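Local coordinates for protein methyl-accepting chemotaxis sensory transducer (Anaeromyxobacter dehalogenans, PDB 4K08) that probably senses extracellular chemical signals through its periplasmic PAS-like Cache domain and passes them on to the chemotaxis machinery, at residues E23-G26 / A27-A30; T128-Q131 / P132-W135; S35-E38 / A39-A43. All coordinates share one frame; numbering follows the deposited sequence.

Overall arrangement
Read from the N terminus, the three contacts follow in series, neither nested nor crossed. Contact 1 spans the last turns of helix 5-30, and contact 3 opens helix 36-49 after a short connection; both join neighbouring turns of one helix. Contact 2 closes a tight hairpin between strands 120-130 and 135-142, far later in the chain. The two helices meet through small residues, Ala29 CB lying 3.8 Å from Ala39 CB. The hairpin's aromatic side chains pack against both: Tyr130 and Trp133 reach Gly26 of helix 5-30, while Trp133 and Trp135 meet Ala39, Arg40 and Ala43 of helix 36-49. The hairpin end of two inner strands and both helices thus come together.

Contact 1: E23-G26 / A27-A30; sequences EHQG and ARAA. With ZN (zinc ion), chain B.
Ala27 N donates to Glu23 O at 2.9 Å, a nearly straight bond that belongs to the last turns of helix 5-30. The same i to i+4 pattern carries Ala29 N to Gln25 O at 3.1 Å and Ala30 N to Gly26 O at 2.9 Å, while Arg28 N to His24 O is weak. Gln25 and Arg28 run side by side in the same direction, and Gln25 also packs on Ala42 of helix 36-49. Gln25 bends at chi2 (-53°), which brings OE1 forward to the edge of the guanidinium, 2.8 Å from Arg28 NH1. That bond is strongly bent (121°) and weak, with the amide and guanidinium planes 79° apart. Arg28 CG packs on His24 O at 3.4 Å, and NE has a long, weak ion pair with Glu33. With CG anti to the backbone N, the His24 ring is carried off the helix surface to the zinc, which NE2 binds at 2.1 Å; a water is the other zinc ligand seen, at 2.5 Å. NE2 gives its lone pair to the metal, which implies that the ring proton is probably on ND1 and the imidazole not doubly protonated.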
loop_
_atom_site.group_PDB
_atom_site.type_symbol
_atom_site.label_atom_id
_atom_site.label_comp_id
_atom_site.label_asym_id
_atom_site.label_seq_id
_atom_site.Cartn_x
_atom_site.Cartn_y
_atom_site.Cartn_z
ATOM N N GLU A 23 12.151 -2.990 4.059
ATOM C CA GLU A 23 13.026 -3.398 5.178
ATOM C C GLU A 23 14.485 -3.266 4.790
ATOM O O GLU A 23 15.284 -2.790 5.574
ATOM C CB GLU A 23 12.744 -4.824 5.673
ATOM C CG GLU A 23 11.393 -4.965 6.370
ATOM C CD GLU A 23 11.310 -6.153 7.332
ATOM O OE1 GLU A 23 12.192 -7.045 7.267
ATOM O OE2 GLU A 23 10.356 -6.185 8.156
ATOM N N HIS A 24 14.823 -3.648 3.558
ATOM C CA HIS A 24 16.209 -3.579 3.083
ATOM C C HIS A 24 16.788 -2.176 3.181
ATOM O O HIS A 24 17.934 -1.999 3.616
ATOM C CB HIS A 24 16.329 -4.060 1.626
ATOM C CG HIS A 24 17.741 -4.319 1.200
ATOM N ND1 HIS A 24 18.561 -5.222 1.852
ATOM C CD2 HIS A 24 18.490 -3.772 0.210
ATOM C CE1 HIS A 24 19.745 -5.235 1.268
ATOM N NE2 HIS A 24 19.734 -4.359 0.275
ATOM N N GLN A 25 16.000 -1.176 2.768
ATOM C CA GLN A 25 16.433 0.223 2.858
ATOM C C GLN A 25 16.545 0.679 4.327
ATOM O O GLN A 25 17.525 1.337 4.703
ATOM C CB GLN A 25 15.498 1.151 2.056
ATOM C CG GLN A 25 15.582 0.949 0.555
ATOM C CD GLN A 25 17.031 1.049 0.045
ATOM O OE1 GLN A 25 17.784 1.962 0.415
ATOM N NE2 GLN A 25 17.428 0.093 -0.784
ATOM N N GLY A 26 15.558 0.310 5.144
ATOM C CA GLY A 26 15.557 0.643 6.568
ATOM C C GLY A 26 16.789 0.113 7.296
ATOM O O GLY A 26 17.353 0.799 8.162
ATOM N N ALA A 27 17.180 -1.118 6.965
ATOM C CA ALA A 27 18.363 -1.760 7.525
ATOM C C ALA A 27 19.628 -0.959 7.202
ATOM O O ALA A 27 20.508 -0.795 8.051
ATOM C CB ALA A 27 18.487 -3.176 6.985
ATOM N N ARG A 28 19.727 -0.458 5.977
ATOM C CA ARG A 28 20.878 0.339 5.590
ATOM C C ARG A 28 20.920 1.638 6.403
ATOM O O ARG A 28 21.993 2.070 6.879
ATOM C CB ARG A 28 20.851 0.611 4.086
ATOM C CG ARG A 28 21.015 -0.654 3.232
ATOM C CD ARG A 28 20.895 -0.310 1.765
ATOM N NE ARG A 28 21.898 0.667 1.363
ATOM C CZ ARG A 28 21.693 1.676 0.521
ATOM N NH1 ARG A 28 20.496 1.867 -0.035
ATOM N NH2 ARG A 28 22.696 2.502 0.235
ATOM N N ALA A 29 19.760 2.262 6.605
ATOM C CA ALA A 29 19.722 3.427 7.502
ATOM C C ALA A 29 20.144 3.043 8.936
ATOM O O ALA A 29 20.892 3.800 9.594
ATOM C CB ALA A 29 18.353 4.092 7.485
ATOM N N ALA A 30 19.694 1.876 9.406
ATOM C CA ALA A 30 19.986 1.411 10.777
ATOM C C ALA A 30 21.489 1.238 10.997
ATOM O O ALA A 30 22.021 1.616 12.046
ATOM C CB ALA A 30 19.254 0.096 11.088
HETATM ZN ZN ZN B . 21.116 -4.899 -1.160
HETATM O O HOH W 1 22.960 -4.515 0.403
#

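Contact 2: T128-Q131 / P132-W135; sequences TQYQ and PWGW
The Tyr130 ring carries Pro132 on one face and Trp133 at its edge. Pro132 CD sits 3.6 Å from the ring centroid, almost on the normal, a CH-pi contact, while CG reaches toward CZ. The edge of Tyr130 enters the face of the Trp133 six-membered ring, with planes at 82° and centroids 5.0 Å apart; CE2 approaches CD2 to 3.5 Å in this T-shaped pair. The opposite face of Trp133 takes Arg40 in a cation-pi contact, and its CE3 rim lies over the face of Trp135. A chi1 of -179° swings the Tyr130 ring to the carbonyl side of its residue, back over the turn.

The backbone bonds hold the turn that brings these rings together. Tyr130 O accepts from Trp133 N and Trp135 N, both at 3.2 Å and from opposite faces of its carbonyl plane. Tyr130 N returns a 2.9 Å bond to Trp135 O, and Gly134 N binds Gln131 O at 3.0 Å. Gly134, at positive phi, shares with Trp135 the place opposite Tyr130, and the turn ends in a G1 beta bulge.

The hairpin joins strands 120-130 and 135-142; Tyr130 rests on Val22 and Glu23 of helix 5-30, Trp133 and Trp135 on helix 36-49.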
loop_
_atom_site.group_PDB
_atom_site.type_symbol
_atom_site.label_atom_id
_atom_site.label_comp_id
_atom_site.label_asym_id
_atom_site.label_seq_id
_atom_site.Cartn_x
_atom_site.Cartn_y
_atom_site.Cartn_z
ATOM N N THR A 128 0.554 -4.179 4.621
ATOM C CA THR A 128 1.556 -4.573 5.596
ATOM C C THR A 128 2.183 -3.312 6.184
ATOM O O THR A 128 1.917 -2.220 5.712
ATOM C CB THR A 128 2.595 -5.501 4.969
ATOM O OG1 THR A 128 3.383 -6.085 6.021
ATOM C CG2 THR A 128 3.464 -4.730 3.989
ATOM N N GLN A 129 2.992 -3.436 7.227
ATOM C CA GLN A 129 3.543 -2.230 7.843
ATOM C C GLN A 129 5.052 -2.305 7.877
ATOM O O GLN A 129 5.641 -3.399 7.867
ATOM C CB GLN A 129 3.018 -2.048 9.283
ATOM C CG GLN A 129 3.556 -3.099 10.214
ATOM C CD GLN A 129 3.017 -2.987 11.635
ATOM O OE1 GLN A 129 2.413 -1.963 12.036
ATOM N NE2 GLN A 129 3.252 -4.040 12.419
ATOM N N TYR A 130 5.671 -1.131 7.926
ATOM C CA TYR A 130 7.077 -1.032 8.312
ATOM C C TYR A 130 7.124 -0.085 9.512
ATOM O O TYR A 130 7.035 1.135 9.361
ATOM C CB TYR A 130 7.958 -0.565 7.118
ATOM C CG TYR A 130 9.411 -0.489 7.523
ATOM C CD1 TYR A 130 10.093 -1.635 7.964
ATOM C CD2 TYR A 130 10.089 0.725 7.543
ATOM C CE1 TYR A 130 11.429 -1.577 8.387
ATOM C CE2 TYR A 130 11.429 0.798 7.966
ATOM C CZ TYR A 130 12.089 -0.358 8.384
ATOM O OH TYR A 130 13.421 -0.289 8.788
ATOM N N GLN A 131 7.203 -0.636 10.720
ATOM C CA GLN A 131 6.939 0.168 11.917
ATOM C C GLN A 131 7.954 1.277 12.157
ATOM O O GLN A 131 7.581 2.375 12.584
ATOM C CB GLN A 131 6.850 -0.710 13.175
ATOM C CG GLN A 131 5.504 -1.388 13.321
ATOM C CD GLN A 131 5.169 -1.691 14.769
ATOM O OE1 GLN A 131 5.852 -2.486 15.416
ATOM N NE2 GLN A 131 4.128 -1.031 15.296
ATOM N N PRO A 132 9.237 1.022 11.880
ATOM C CA PRO A 132 10.144 2.119 12.256
ATOM C C PRO A 132 9.808 3.446 11.540
ATOM O O PRO A 132 10.230 4.485 12.038
ATOM C CB PRO A 132 11.542 1.596 11.845
ATOM C CG PRO A 132 11.411 0.078 11.879
ATOM C CD PRO A 132 9.944 -0.193 11.452
ATOM N N TRP A 133 9.071 3.433 10.417
ATOM C CA TRP A 133 8.766 4.684 9.729
ATOM C C TRP A 133 7.286 5.018 9.803
ATOM O O TRP A 133 6.841 6.041 9.256
ATOM C CB TRP A 133 9.165 4.602 8.242
ATOM C CG TRP A 133 10.663 4.520 8.014
ATOM C CD1 TRP A 133 11.664 4.823 8.914
ATOM C CD2 TRP A 133 11.313 4.110 6.801
ATOM N NE1 TRP A 133 12.904 4.610 8.327
ATOM C CE2 TRP A 133 12.718 4.186 7.029
ATOM C CE3 TRP A 133 10.841 3.680 5.536
ATOM C CZ2 TRP A 133 13.662 3.855 6.045
ATOM C CZ3 TRP A 133 11.783 3.343 4.548
ATOM C CH2 TRP A 133 13.195 3.419 4.823
ATOM N N GLY A 134 6.524 4.157 10.463
ATOM C CA GLY A 134 5.086 4.361 10.579
ATOM C C GLY A 134 4.418 4.236 9.202
ATOM O O GLY A 134 3.444 4.948 8.918
ATOM N N TRP A 135 4.956 3.373 8.329
ATOM C CA TRP A 135 4.391 3.175 6.986
ATOM C C TRP A 135 3.430 1.985 6.894
ATOM O O TRP A 135 3.625 0.954 7.553
ATOM C CB TRP A 135 5.509 2.911 5.962
ATOM C CG TRP A 135 6.216 4.131 5.558
ATOM C CD1 TRP A 135 6.059 5.385 6.076
ATOM C CD2 TRP A 135 7.170 4.236 4.521
ATOM N NE1 TRP A 135 6.885 6.269 5.423
ATOM C CE2 TRP A 135 7.568 5.585 4.452
ATOM C CE3 TRP A 135 7.716 3.313 3.611
ATOM C CZ2 TRP A 135 8.523 6.040 3.519
ATOM C CZ3 TRP A 135 8.652 3.758 2.695
ATOM C CH2 TRP A 135 9.057 5.110 2.666
#

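Contact 3: S35-E38 / A39-A43; sequences SADE and ARRAA
Asp37 and Arg41, one helical turn apart, cross at a slant with carboxylate and guanidinium planes 46° apart. Arg41 comes side-on, using NE and NH2: NH2 meets Asp37 OD2 at 3.0 Å, on the syn side, and NE approaches the same oxygen at 3.1 Å. Both donors reach OD2 from one face of the carboxylate, tilted out of its plane, whereas the oxygen stays almost in the guanidinium plane. A weak third bond runs from NE to OD1. These bonds together form the salt bridge and should limit rotation of the carboxylate. A chi1 of 163° turns the Asp37 carboxylate toward the next turn, and the bend of Arg41 at chi3 (-77°) brings NE and NH2 alongside it.

One face of the Arg41 guanidinium also lies over Glu38 CA, toward the rim, with CA 4.0 Å above the plane. The Glu38 carboxylate stands nearly perpendicular to that group; its OE2 stays 4.8 Å from Arg41 NH2, close enough that some attraction is likely.

Arg40 also reaches back one turn, but on another flank of the helix. Its guanidinium spreads over the Ala36 carbonyl, O 3.8 Å above its plane, and NH1 touches Ala36 CB. Its edge meets a water that accepts from NE and donates to Asp37 OD1 at 3.0 Å, linking the two side chains.

At the start, Ser35 OG accepts from Glu38 N at 3.3 Å, and Ser35 O begins the i to i+4 bonds by taking Ala39 N. A serine N-cap followed by acidic residues in the first turn, one of them bridged to an arginine four residues on, is a classic helix N-terminus; here it opens helix 36-49 of the Cache sensor domain.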
loop_
_atom_site.group_PDB
_atom_site.type_symbol
_atom_site.label_atom_id
_atom_site.label_comp_id
_atom_site.label_asym_id
_atom_site.label_seq_id
_atom_site.Cartn_x
_atom_site.Cartn_y
_atom_site.Cartn_z
ATOM N N SER A 35 21.238 8.182 5.432
ATOM C CA SER A 35 20.340 8.797 6.404
ATOM C C SER A 35 18.955 8.138 6.250
ATOM O O SER A 35 18.683 7.498 5.219
ATOM C CB SER A 35 20.252 10.319 6.216
ATOM O OG SER A 35 19.664 10.674 4.961
ATOM N N ALA A 36 18.117 8.260 7.286
ATOM C CA ALA A 36 16.767 7.708 7.257
ATOM C C ALA A 36 16.015 8.304 6.049
ATOM O O ALA A 36 15.280 7.604 5.337
ATOM C CB ALA A 36 16.035 8.025 8.559
ATOM N N ASP A 37 16.194 9.606 5.840
ATOM C CA ASP A 37 15.555 10.288 4.733
ATOM C C ASP A 37 15.971 9.627 3.393
ATOM O O ASP A 37 15.112 9.255 2.619
ATOM C CB ASP A 37 15.855 11.797 4.783
ATOM C CG ASP A 37 15.579 12.503 3.460
ATOM O OD1 ASP A 37 14.410 12.719 3.102
ATOM O OD2 ASP A 37 16.547 12.843 2.752
ATOM N N GLU A 38 17.268 9.457 3.128
ATOM C CA GLU A 38 17.696 8.759 1.900
ATOM C C GLU A 38 17.088 7.377 1.735
ATOM O O GLU A 38 16.744 6.969 0.619
ATOM C CB GLU A 38 19.240 8.624 1.825
ATOM C CG GLU A 38 19.888 9.896 1.423
ATOM C CD GLU A 38 21.428 9.908 1.647
ATOM O OE1 GLU A 38 22.011 8.877 2.071
ATOM O OE2 GLU A 38 22.028 10.978 1.415
ATOM N N ALA A 39 17.004 6.643 2.842
ATOM C CA ALA A 39 16.453 5.294 2.823
ATOM C C ALA A 39 14.968 5.355 2.365
ATOM O O ALA A 39 14.528 4.571 1.529
ATOM C CB ALA A 39 16.568 4.673 4.213
ATOM N N ARG A 40 14.205 6.267 2.971
ATOM C CA ARG A 40 12.790 6.419 2.651
ATOM C C ARG A 40 12.606 6.846 1.198
ATOM O O ARG A 40 11.718 6.319 0.487
ATOM C CB ARG A 40 12.148 7.466 3.578
ATOM C CG ARG A 40 11.860 6.958 4.970
ATOM C CD ARG A 40 11.012 7.965 5.792
ATOM N NE ARG A 40 11.748 9.164 6.138
ATOM C CZ ARG A 40 12.485 9.283 7.245
ATOM N NH1 ARG A 40 12.539 8.279 8.107
ATOM N NH2 ARG A 40 13.146 10.403 7.505
ATOM N N ARG A 41 13.426 7.803 0.742
ATOM C CA ARG A 41 13.336 8.226 -0.649
ATOM C C ARG A 41 13.678 7.098 -1.652
ATOM O O ARG A 41 13.005 6.955 -2.696
ATOM C CB ARG A 41 14.148 9.512 -0.901
ATOM C CG ARG A 41 13.506 10.685 -0.171
ATOM C CD ARG A 41 14.051 12.001 -0.608
ATOM N NE ARG A 41 15.364 12.243 -0.014
ATOM C CZ ARG A 41 16.542 12.074 -0.636
ATOM N NH1 ARG A 41 16.577 11.659 -1.901
ATOM N NH2 ARG A 41 17.695 12.338 0.011
ATOM N N ALA A 42 14.676 6.286 -1.340
ATOM C CA ALA A 42 15.054 5.168 -2.212
ATOM C C ALA A 42 13.898 4.103 -2.284
ATOM O O ALA A 42 13.562 3.607 -3.370
ATOM C CB ALA A 42 16.407 4.512 -1.717
ATOM N N ALA A 43 13.264 3.819 -1.148
ATOM C CA ALA A 43 12.119 2.908 -1.117
ATOM C C ALA A 43 10.957 3.437 -1.949
ATOM O O ALA A 43 10.367 2.677 -2.770
ATOM C CB ALA A 43 11.664 2.675 0.299
HETATM O O HOH W 2 11.767 11.469 3.878
#